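Local atomic coordinates of sugar-phosphate aldolase (Thermotoga maritima, PDB entry 1PVT), a protein that belongs to the class II aldolase and adducin N-terminal domain family and folds as an alpha/beta protein built around a mixed beta sheet. Residues 5-10 against 77-82; 12-17 against 70-75; 83-86 against 90-93. One frame throughout, in Å; residues are numbered along the deposited sequence.

Interaction 1. Residues 5-10 against 77-82; sequences ETIREI and SKICLL
Ile79, the first residue of strand 79-84, projects its side chain at two isoleucines of helix 2-19, Ile7 and Ile10, and does all of its touching there with one methyl group. From CB, which points at the helix, the chain divides. CG2 stands anti to the backbone N, while CG1 is anti to the carbonyl carbon and hands on to a fully extended CD1 (chi2 -180°), so the longer arm reaches from the strand to the helix. Its tip meets the gamma branches of both partners: CD1 of Ile79 lies 3.4 Å from CG2 of Ile10 and 3.9 Å from CG2 of Ile7. The root of the Ile10 branch is also close, Ile79 CD1 being 4.1 Å from Ile10 CB.

The arrangement belongs to the layered alpha/beta architecture of this AraD-like family, in which the N-terminal helix lies across a face of the central sheet. Ile7 and Ile10, three residues apart on that helix, sit on the same side of it, one turn after the other, and one strand methyl can serve both. The two approaches differ: the side chains of Ile7 and Ile79 pass each other in opposite directions, whereas Ile10 and Ile79 meet aslant. Beta-branched isoleucine suits both structures, since it is at home in a strand and gives the helix a methyl close to its backbone. The CA atoms of Ile7 and Ile79 are 7.7 Å apart. Leu61 of the adjoining strand 58-63 packs on both Ile7 and Ile79, and Ile30 and Val32 of strand 28-34 receive Ile10.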
loop_
_atom_site.group_PDB
_atom_site.type_symbol
_atom_site.label_atom_id
_atom_site.label_comp_id
_atom_site.label_asym_id
_atom_site.label_seq_id
_atom_site.Cartn_x
_atom_site.Cartn_y
_atom_site.Cartn_z
ATOM N N GLU A 5 -9.573 14.485 8.765
ATOM C CA GLU A 5 -10.649 13.593 8.321
ATOM C C GLU A 5 -10.004 12.414 7.583
ATOM O O GLU A 5 -10.403 11.260 7.757
ATOM C CB GLU A 5 -11.604 14.346 7.377
ATOM C CG GLU A 5 -12.667 13.472 6.691
ATOM C CD GLU A 5 -13.538 14.238 5.674
ATOM O OE1 GLU A 5 -14.294 15.152 6.086
ATOM O OE2 GLU A 5 -13.470 13.921 4.459
ATOM N N THR A 6 -9.008 12.727 6.755
ATOM C CA THR A 6 -8.266 11.733 5.995
ATOM C C THR A 6 -7.839 10.641 6.974
ATOM O O THR A 6 -7.883 9.442 6.658
ATOM C CB THR A 6 -7.017 12.380 5.343
ATOM O OG1 THR A 6 -7.422 13.223 4.257
ATOM C CG2 THR A 6 -6.075 11.331 4.817
ATOM N N ILE A 7 -7.442 11.083 8.170
ATOM C CA ILE A 7 -7.009 10.203 9.255
ATOM C C ILE A 7 -8.079 9.184 9.573
ATOM O O ILE A 7 -7.803 7.991 9.689
ATOM C CB ILE A 7 -6.751 10.984 10.543
ATOM C CG1 ILE A 7 -5.730 12.085 10.289
ATOM C CG2 ILE A 7 -6.299 10.040 11.625
ATOM C CD1 ILE A 7 -4.519 11.625 9.537
ATOM N N ARG A 8 -9.300 9.677 9.743
ATOM C CA ARG A 8 -10.433 8.820 10.029
ATOM C C ARG A 8 -10.596 7.839 8.877
ATOM O O ARG A 8 -10.904 6.669 9.093
ATOM C CB ARG A 8 -11.702 9.668 10.204
ATOM C CG ARG A 8 -11.798 10.333 11.574
ATOM C CD ARG A 8 -12.509 11.680 11.531
ATOM N NE ARG A 8 -12.493 12.351 12.838
ATOM C CZ ARG A 8 -12.564 13.674 13.013
ATOM N NH1 ARG A 8 -12.651 14.487 11.963
ATOM N NH2 ARG A 8 -12.563 14.192 14.241
ATOM N N GLU A 9 -10.357 8.313 7.657
ATOM C CA GLU A 9 -10.492 7.478 6.466
ATOM C C GLU A 9 -9.462 6.373 6.485
ATOM O O GLU A 9 -9.696 5.265 5.998
ATOM C CB GLU A 9 -10.314 8.312 5.204
ATOM C CG GLU A 9 -11.215 7.857 4.074
ATOM C CD GLU A 9 -10.678 8.247 2.706
ATOM O OE1 GLU A 9 -10.356 9.454 2.518
ATOM O OE2 GLU A 9 -10.586 7.344 1.827
ATOM N N ILE A 10 -8.306 6.693 7.040
ATOM C CA ILE A 10 -7.242 5.720 7.158
ATOM C C ILE A 10 -7.570 4.745 8.278
ATOM O O ILE A 10 -7.443 3.533 8.110
ATOM C CB ILE A 10 -5.906 6.403 7.474
ATOM C CG1 ILE A 10 -5.379 7.073 6.200
ATOM C CG2 ILE A 10 -4.908 5.387 8.088
ATOM C CD1 ILE A 10 -3.977 7.677 6.341
ATOM N N SER A 77 -2.505 8.005 17.092
ATOM C CA SER A 77 -1.153 8.410 17.426
ATOM C C SER A 77 -0.244 7.456 16.674
ATOM O O SER A 77 0.962 7.656 16.611
ATOM C CB SER A 77 -0.885 8.241 18.904
ATOM O OG SER A 77 -0.508 6.904 19.142
ATOM N N LYS A 78 -0.838 6.395 16.131
ATOM C CA LYS A 78 -0.094 5.392 15.373
ATOM C C LYS A 78 -0.004 5.797 13.903
ATOM O O LYS A 78 0.430 5.008 13.069
ATOM C CB LYS A 78 -0.779 4.028 15.455
ATOM C CG LYS A 78 -1.040 3.515 16.858
ATOM C CD LYS A 78 0.198 2.909 17.507
ATOM C CE LYS A 78 -0.142 2.228 18.841
ATOM N NZ LYS A 78 0.996 1.432 19.399
ATOM N N ILE A 79 -0.434 7.013 13.578
ATOM C CA ILE A 79 -0.372 7.497 12.198
ATOM C C ILE A 79 0.514 8.732 12.139
ATOM O O ILE A 79 0.334 9.658 12.924
ATOM C CB ILE A 79 -1.774 7.868 11.661
ATOM C CG1 ILE A 79 -2.652 6.610 11.586
ATOM C CG2 ILE A 79 -1.643 8.550 10.291
ATOM C CD1 ILE A 79 -4.054 6.854 11.065
ATOM N N CYS A 80 1.464 8.745 11.207
ATOM C CA CYS A 80 2.386 9.872 11.076
ATOM C C CYS A 80 2.069 10.832 9.939
ATOM O O CYS A 80 1.787 10.423 8.811
ATOM C CB CYS A 80 3.830 9.374 10.908
ATOM S SG CYS A 80 4.563 8.572 12.357
ATOM N N LEU A 81 2.093 12.118 10.269
ATOM C CA LEU A 81 1.889 13.167 9.285
ATOM C C LEU A 81 3.301 13.662 9.075
ATOM O O LEU A 81 3.989 14.020 10.027
ATOM C CB LEU A 81 1.043 14.313 9.822
ATOM C CG LEU A 81 1.162 15.529 8.897
ATOM C CD1 LEU A 81 0.662 15.190 7.502
ATOM C CD2 LEU A 81 0.368 16.673 9.469
ATOM N N LEU A 82 3.743 13.681 7.832
ATOM C CA LEU A 82 5.100 14.100 7.576
ATOM C C LEU A 82 5.217 15.112 6.470
ATOM O O LEU A 82 4.392 15.160 5.556
ATOM C CB LEU A 82 5.936 12.890 7.202
ATOM C CG LEU A 82 5.841 11.705 8.150
ATOM C CD1 LEU A 82 6.565 10.537 7.511
ATOM C CD2 LEU A 82 6.431 12.062 9.519
#

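Interaction 2. Residues 12-17 against 70-75; sequences KVAYWL and REVYED
Ala14 and Tyr15 of helix 2-19 meet Val72 and Tyr73 of segment 70-75, whose first residues belong to the short helix 69-72. Just ahead of them on the helix, Gln11 NE2 donates a hydrogen bond to Val72 O, and Val13 turns away to pack on Ile30 of the sheet and Tyr207 of helix 203-224. Ala14 points its single methyl at the other segment. Its CB lies 3.3 Å from CG2 of Val72 and 3.8 Å from CB of Tyr73, wedged against two successive residues. A side chain no larger than a methyl suits this place, because the backbones come very near each other: one residue on, the CA atoms of Tyr15 and Tyr73 are only 5.1 Å apart.

Tyr15 follows with both its backbone and its side chain. Its N is 3.4 Å from Tyr73 CB, and the two tyrosine CB atoms are 3.7 Å apart, so the side chains start together and run side by side in the same direction. With CG anti to the backbone N (chi1 176°), the Tyr15 ring swings alongside that of Tyr73 and turns its edge to it. CD1 of Tyr15 hangs 3.6 Å above the Tyr73 plane, over the ring centre. The centroids are 4.9 Å apart and the planes are inclined at 66°, an edge-to-face pair tilted from a true perpendicular. Glu74 CG lies over the opposite face of Tyr73, toward its rim. Trp16 turns away from segment 70-75, yet one face of its indole receives CD2 of Tyr15, so the Tyr15 ring stands between two aromatic neighbours. Leu17 packs on Ile30 and Tyr207.

Helix 2-19 is thus joined to the chain around helix 69-72 by a T-shaped tyrosine pair, in the helical layer of the AraD-like alpha/beta fold.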
loop_
_atom_site.group_PDB
_atom_site.type_symbol
_atom_site.label_atom_id
_atom_site.label_comp_id
_atom_site.label_asym_id
_atom_site.label_seq_id
_atom_site.Cartn_x
_atom_site.Cartn_y
_atom_site.Cartn_z
ATOM N N LYS A 12 -10.437 3.930 9.511
ATOM C CA LYS A 12 -11.541 3.072 9.110
ATOM C C LYS A 12 -11.008 1.897 8.288
ATOM O O LYS A 12 -11.401 0.754 8.508
ATOM C CB LYS A 12 -12.567 3.876 8.311
ATOM C CG LYS A 12 -13.723 3.050 7.772
ATOM C CD LYS A 12 -14.830 3.928 7.179
ATOM C CE LYS A 12 -15.911 3.083 6.483
ATOM N NZ LYS A 12 -16.579 2.108 7.402
ATOM N N VAL A 13 -10.104 2.172 7.353
ATOM C CA VAL A 13 -9.512 1.116 6.521
ATOM C C VAL A 13 -8.680 0.137 7.362
ATOM O O VAL A 13 -8.696 -1.070 7.117
ATOM C CB VAL A 13 -8.620 1.727 5.394
ATOM C CG1 VAL A 13 -7.686 0.659 4.799
ATOM C CG2 VAL A 13 -9.511 2.338 4.304
ATOM N N ALA A 14 -7.963 0.664 8.348
ATOM C CA ALA A 14 -7.148 -0.165 9.222
ATOM C C ALA A 14 -8.057 -1.151 9.898
ATOM O O ALA A 14 -7.720 -2.317 10.035
ATOM C CB ALA A 14 -6.482 0.677 10.261
ATOM N N TYR A 15 -9.218 -0.675 10.329
ATOM C CA TYR A 15 -10.182 -1.531 11.004
ATOM C C TYR A 15 -10.640 -2.669 10.119
ATOM O O TYR A 15 -10.511 -3.835 10.479
ATOM C CB TYR A 15 -11.409 -0.744 11.423
ATOM C CG TYR A 15 -12.459 -1.629 12.031
ATOM C CD1 TYR A 15 -12.266 -2.192 13.287
ATOM C CD2 TYR A 15 -13.618 -1.958 11.325
ATOM C CE1 TYR A 15 -13.193 -3.066 13.832
ATOM C CE2 TYR A 15 -14.558 -2.835 11.857
ATOM C CZ TYR A 15 -14.337 -3.392 13.118
ATOM O OH TYR A 15 -15.239 -4.289 13.664
ATOM N N TRP A 16 -11.187 -2.334 8.961
ATOM C CA TRP A 16 -11.664 -3.362 8.061
ATOM C C TRP A 16 -10.600 -4.360 7.672
ATOM O O TRP A 16 -10.873 -5.541 7.473
ATOM C CB TRP A 16 -12.277 -2.710 6.838
ATOM C CG TRP A 16 -13.633 -2.262 7.182
ATOM C CD1 TRP A 16 -14.021 -1.017 7.594
ATOM C CD2 TRP A 16 -14.769 -3.112 7.336
ATOM N NE1 TRP A 16 -15.334 -1.042 8.008
ATOM C CE2 TRP A 16 -15.817 -2.318 7.861
ATOM C CE3 TRP A 16 -15.003 -4.477 7.084
ATOM C CZ2 TRP A 16 -17.082 -2.843 8.141
ATOM C CZ3 TRP A 16 -16.254 -4.999 7.361
ATOM C CH2 TRP A 16 -17.282 -4.181 7.886
ATOM N N LEU A 17 -9.379 -3.869 7.574
ATOM C CA LEU A 17 -8.222 -4.684 7.232
ATOM C C LEU A 17 -8.029 -5.771 8.312
ATOM O O LEU A 17 -7.828 -6.953 8.000
ATOM C CB LEU A 17 -6.990 -3.766 7.174
ATOM C CG LEU A 17 -6.044 -3.694 5.975
ATOM C CD1 LEU A 17 -6.750 -4.084 4.709
ATOM C CD2 LEU A 17 -5.507 -2.275 5.860
ATOM N N ARG A 70 -5.026 -3.393 13.853
ATOM C CA ARG A 70 -6.049 -3.617 14.872
ATOM C C ARG A 70 -5.906 -2.593 15.952
ATOM O O ARG A 70 -6.675 -2.576 16.907
ATOM C CB ARG A 70 -5.941 -5.018 15.474
ATOM C CG ARG A 70 -4.741 -5.251 16.381
ATOM C CD ARG A 70 -4.832 -6.605 17.106
ATOM N NE ARG A 70 -3.769 -6.775 18.097
ATOM C CZ ARG A 70 -2.559 -7.258 17.825
ATOM N NH1 ARG A 70 -2.260 -7.633 16.585
ATOM N NH2 ARG A 70 -1.645 -7.349 18.790
ATOM N N GLU A 71 -4.910 -1.728 15.774
ATOM C CA GLU A 71 -4.623 -0.665 16.723
ATOM C C GLU A 71 -4.695 0.730 16.105
ATOM O O GLU A 71 -5.259 1.642 16.710
ATOM C CB GLU A 71 -3.245 -0.880 17.346
ATOM C CG GLU A 71 -3.072 -2.256 17.970
ATOM C CD GLU A 71 -1.918 -2.323 18.968
ATOM O OE1 GLU A 71 -0.776 -1.940 18.606
ATOM O OE2 GLU A 71 -2.161 -2.770 20.116
ATOM N N VAL A 72 -4.148 0.911 14.905
ATOM C CA VAL A 72 -4.186 2.234 14.314
ATOM C C VAL A 72 -5.609 2.683 14.022
ATOM O O VAL A 72 -5.861 3.871 13.813
ATOM C CB VAL A 72 -3.332 2.323 13.028
ATOM C CG1 VAL A 72 -2.468 1.087 12.890
ATOM C CG2 VAL A 72 -4.220 2.556 11.820
ATOM N N TYR A 73 -6.552 1.751 14.010
ATOM C CA TYR A 73 -7.928 2.149 13.740
ATOM C C TYR A 73 -8.498 2.758 15.003
ATOM O O TYR A 73 -9.513 3.447 14.970
ATOM C CB TYR A 73 -8.781 0.953 13.313
ATOM C CG TYR A 73 -9.466 0.237 14.452
ATOM C CD1 TYR A 73 -10.623 0.749 15.033
ATOM C CD2 TYR A 73 -8.936 -0.937 14.970
ATOM C CE1 TYR A 73 -11.229 0.113 16.104
ATOM C CE2 TYR A 73 -9.535 -1.584 16.038
ATOM C CZ TYR A 73 -10.675 -1.053 16.606
ATOM O OH TYR A 73 -11.220 -1.681 17.704
ATOM N N GLU A 74 -7.837 2.501 16.120
ATOM C CA GLU A 74 -8.280 3.020 17.401
ATOM C C GLU A 74 -7.453 4.202 17.895
ATOM O O GLU A 74 -7.987 5.178 18.420
ATOM C CB GLU A 74 -8.207 1.922 18.453
ATOM C CG GLU A 74 -9.472 1.155 18.656
ATOM C CD GLU A 74 -9.461 0.454 19.982
ATOM O OE1 GLU A 74 -8.554 -0.378 20.207
ATOM O OE2 GLU A 74 -10.353 0.749 20.801
ATOM N N ASP A 75 -6.142 4.092 17.730
ATOM C CA ASP A 75 -5.201 5.103 18.188
ATOM C C ASP A 75 -4.558 5.839 17.012
ATOM O O ASP A 75 -3.679 5.300 16.345
ATOM C CB ASP A 75 -4.145 4.403 19.057
ATOM C CG ASP A 75 -3.100 5.351 19.606
ATOM O OD1 ASP A 75 -3.402 6.553 19.792
ATOM O OD2 ASP A 75 -1.974 4.880 19.874
#

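Interaction 3. Residues 83-86 against 90-93; sequences HVLP and YEIL
His83 and Glu91 face each other as an antiparallel hydrogen-bonded pair, joined by two backbone bonds. His83 N gives its hydrogen to Glu91 O at 3.1 Å, nearly straight at 167°, and Glu91 N returns one to His83 O over a longer 3.3 Å. Next to this pair, CA of Tyr90 approaches His83 O at 3.6 Å, a bent, weak CA-H...O contact.

The two side chains of the pair rise from the same face of the sheet, side by side and pointing the same way. CG of Glu91 is held between its own backbone N and carbonyl carbon (chi1 44°), and this places it against His83 CB, 3.7 Å away. From there the glutamate chain is extended, and it delivers OE1 to the edge of the imidazole, near the ring plane, 3.1 Å from CD2. Ring and carboxylate are turned 32° apart, so they lie neither flat on one another nor crosswise.

Apolar neighbours fill in around this. Leu93, where the chain turns a corner, brings CD1 to 4.1 Å from His83 CB, while Leu85 CD1 lies 4.0 Å from Glu91 OE1, passing the carboxylate at a slant. Farther out, Tyr59 stacks on the His83 ring, and on the face of Val84 and Tyr90 the Tyr90 ring meets Phe103 edge-to-face. Tyr49 OH hydrogen-bonds to Leu85 O.

The register of the beta hairpin of strands 79-84 and 89-92 is set here by the two backbone bonds of the His83-Glu91 pair. Its side-chain chemistry adds a milder pull: a carboxylate oxygen set against a C-H edge of imidazole, which carries partial positive charge, is probably attracted there, and this would help to fix the rotation of both groups.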
loop_
_atom_site.group_PDB
_atom_site.type_symbol
_atom_site.label_atom_id
_atom_site.label_comp_id
_atom_site.label_asym_id
_atom_site.label_seq_id
_atom_site.Cartn_x
_atom_site.Cartn_y
_atom_site.Cartn_z
ATOM N N HIS A 83 6.256 15.927 6.561
ATOM C CA HIS A 83 6.525 16.901 5.527
ATOM C C HIS A 83 7.818 16.397 4.895
ATOM O O HIS A 83 8.860 16.294 5.562
ATOM C CB HIS A 83 6.701 18.302 6.114
ATOM C CG HIS A 83 6.843 19.373 5.076
ATOM N ND1 HIS A 83 6.028 19.446 3.966
ATOM C CD2 HIS A 83 7.706 20.412 4.978
ATOM C CE1 HIS A 83 6.383 20.482 3.228
ATOM N NE2 HIS A 83 7.399 21.085 3.819
ATOM N N VAL A 84 7.728 16.046 3.614
ATOM C CA VAL A 84 8.866 15.525 2.878
ATOM C C VAL A 84 9.598 16.629 2.124
ATOM O O VAL A 84 9.111 17.176 1.123
ATOM C CB VAL A 84 8.420 14.410 1.907
ATOM C CG1 VAL A 84 9.597 13.902 1.105
ATOM C CG2 VAL A 84 7.811 13.262 2.697
ATOM N N LEU A 85 10.776 16.955 2.648
ATOM C CA LEU A 85 11.626 17.984 2.081
ATOM C C LEU A 85 12.867 17.364 1.513
ATOM O O LEU A 85 13.531 16.555 2.173
ATOM C CB LEU A 85 12.030 18.998 3.144
ATOM C CG LEU A 85 10.875 19.896 3.572
ATOM C CD1 LEU A 85 11.318 20.736 4.746
ATOM C CD2 LEU A 85 10.414 20.754 2.389
ATOM N N PRO A 86 13.202 17.738 0.275
ATOM C CA PRO A 86 14.395 17.200 -0.370
ATOM C C PRO A 86 15.538 17.247 0.629
ATOM O O PRO A 86 15.421 17.822 1.718
ATOM C CB PRO A 86 14.611 18.156 -1.537
ATOM C CG PRO A 86 13.205 18.545 -1.909
ATOM C CD PRO A 86 12.557 18.767 -0.562
ATOM N N TYR A 90 13.430 15.125 6.909
ATOM C CA TYR A 90 11.984 15.157 6.836
ATOM C C TYR A 90 11.576 15.454 8.266
ATOM O O TYR A 90 12.296 15.090 9.208
ATOM C CB TYR A 90 11.430 13.802 6.393
ATOM C CG TYR A 90 11.469 12.715 7.451
ATOM C CD1 TYR A 90 10.452 12.602 8.406
ATOM C CD2 TYR A 90 12.491 11.766 7.464
ATOM C CE1 TYR A 90 10.444 11.564 9.341
ATOM C CE2 TYR A 90 12.494 10.722 8.395
ATOM C CZ TYR A 90 11.466 10.625 9.329
ATOM O OH TYR A 90 11.455 9.573 10.224
ATOM N N GLU A 91 10.435 16.109 8.433
ATOM C CA GLU A 91 9.969 16.459 9.768
ATOM C C GLU A 91 8.631 15.820 10.147
ATOM O O GLU A 91 7.756 15.627 9.301
ATOM C CB GLU A 91 9.904 17.985 9.886
ATOM C CG GLU A 91 9.285 18.676 8.667
ATOM C CD GLU A 91 9.449 20.198 8.690
ATOM O OE1 GLU A 91 8.773 20.887 7.885
ATOM O OE2 GLU A 91 10.260 20.700 9.507
ATOM N N ILE A 92 8.492 15.478 11.423
ATOM C CA ILE A 92 7.277 14.862 11.920
ATOM C C ILE A 92 6.335 15.885 12.539
ATOM O O ILE A 92 6.690 16.563 13.502
ATOM C CB ILE A 92 7.595 13.812 12.970
ATOM C CG1 ILE A 92 8.435 12.706 12.337
ATOM C CG2 ILE A 92 6.307 13.273 13.566
ATOM C CD1 ILE A 92 8.872 11.622 13.318
ATOM N N LEU A 93 5.134 15.988 11.972
ATOM C CA LEU A 93 4.096 16.907 12.452
ATOM C C LEU A 93 3.199 16.183 13.458
ATOM O O LEU A 93 2.900 16.717 14.531
ATOM C CB LEU A 93 3.244 17.419 11.281
ATOM C CG LEU A 93 3.750 18.597 10.435
ATOM C CD1 LEU A 93 5.143 18.308 9.897
ATOM C CD2 LEU A 93 2.771 18.862 9.290
#

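Strand 79-84 carries two of the contacts: its beginning meets the N-terminal helix in interaction 1 and its end forms the hairpin of interaction 3, with centres 15 Å apart. They meet where Leu81 O lies 3.0 Å from Leu93 N, probably a hydrogen bond, and where Leu82 CD2 packs 3.5 Å from Ile92 CG1. Interaction 2 uses the next turns of the same helix as interaction 1, and its centre is 10 Å away; Lys78 CB touches Val72 CB at 3.9 Å, and Lys78 NZ comes within 3.9 Å of Glu71 OE1. Along the chain it is nested inside the loop that interaction 1 closes. Interactions 2 and 3 do not touch, their nearest atoms being about 13 Å apart.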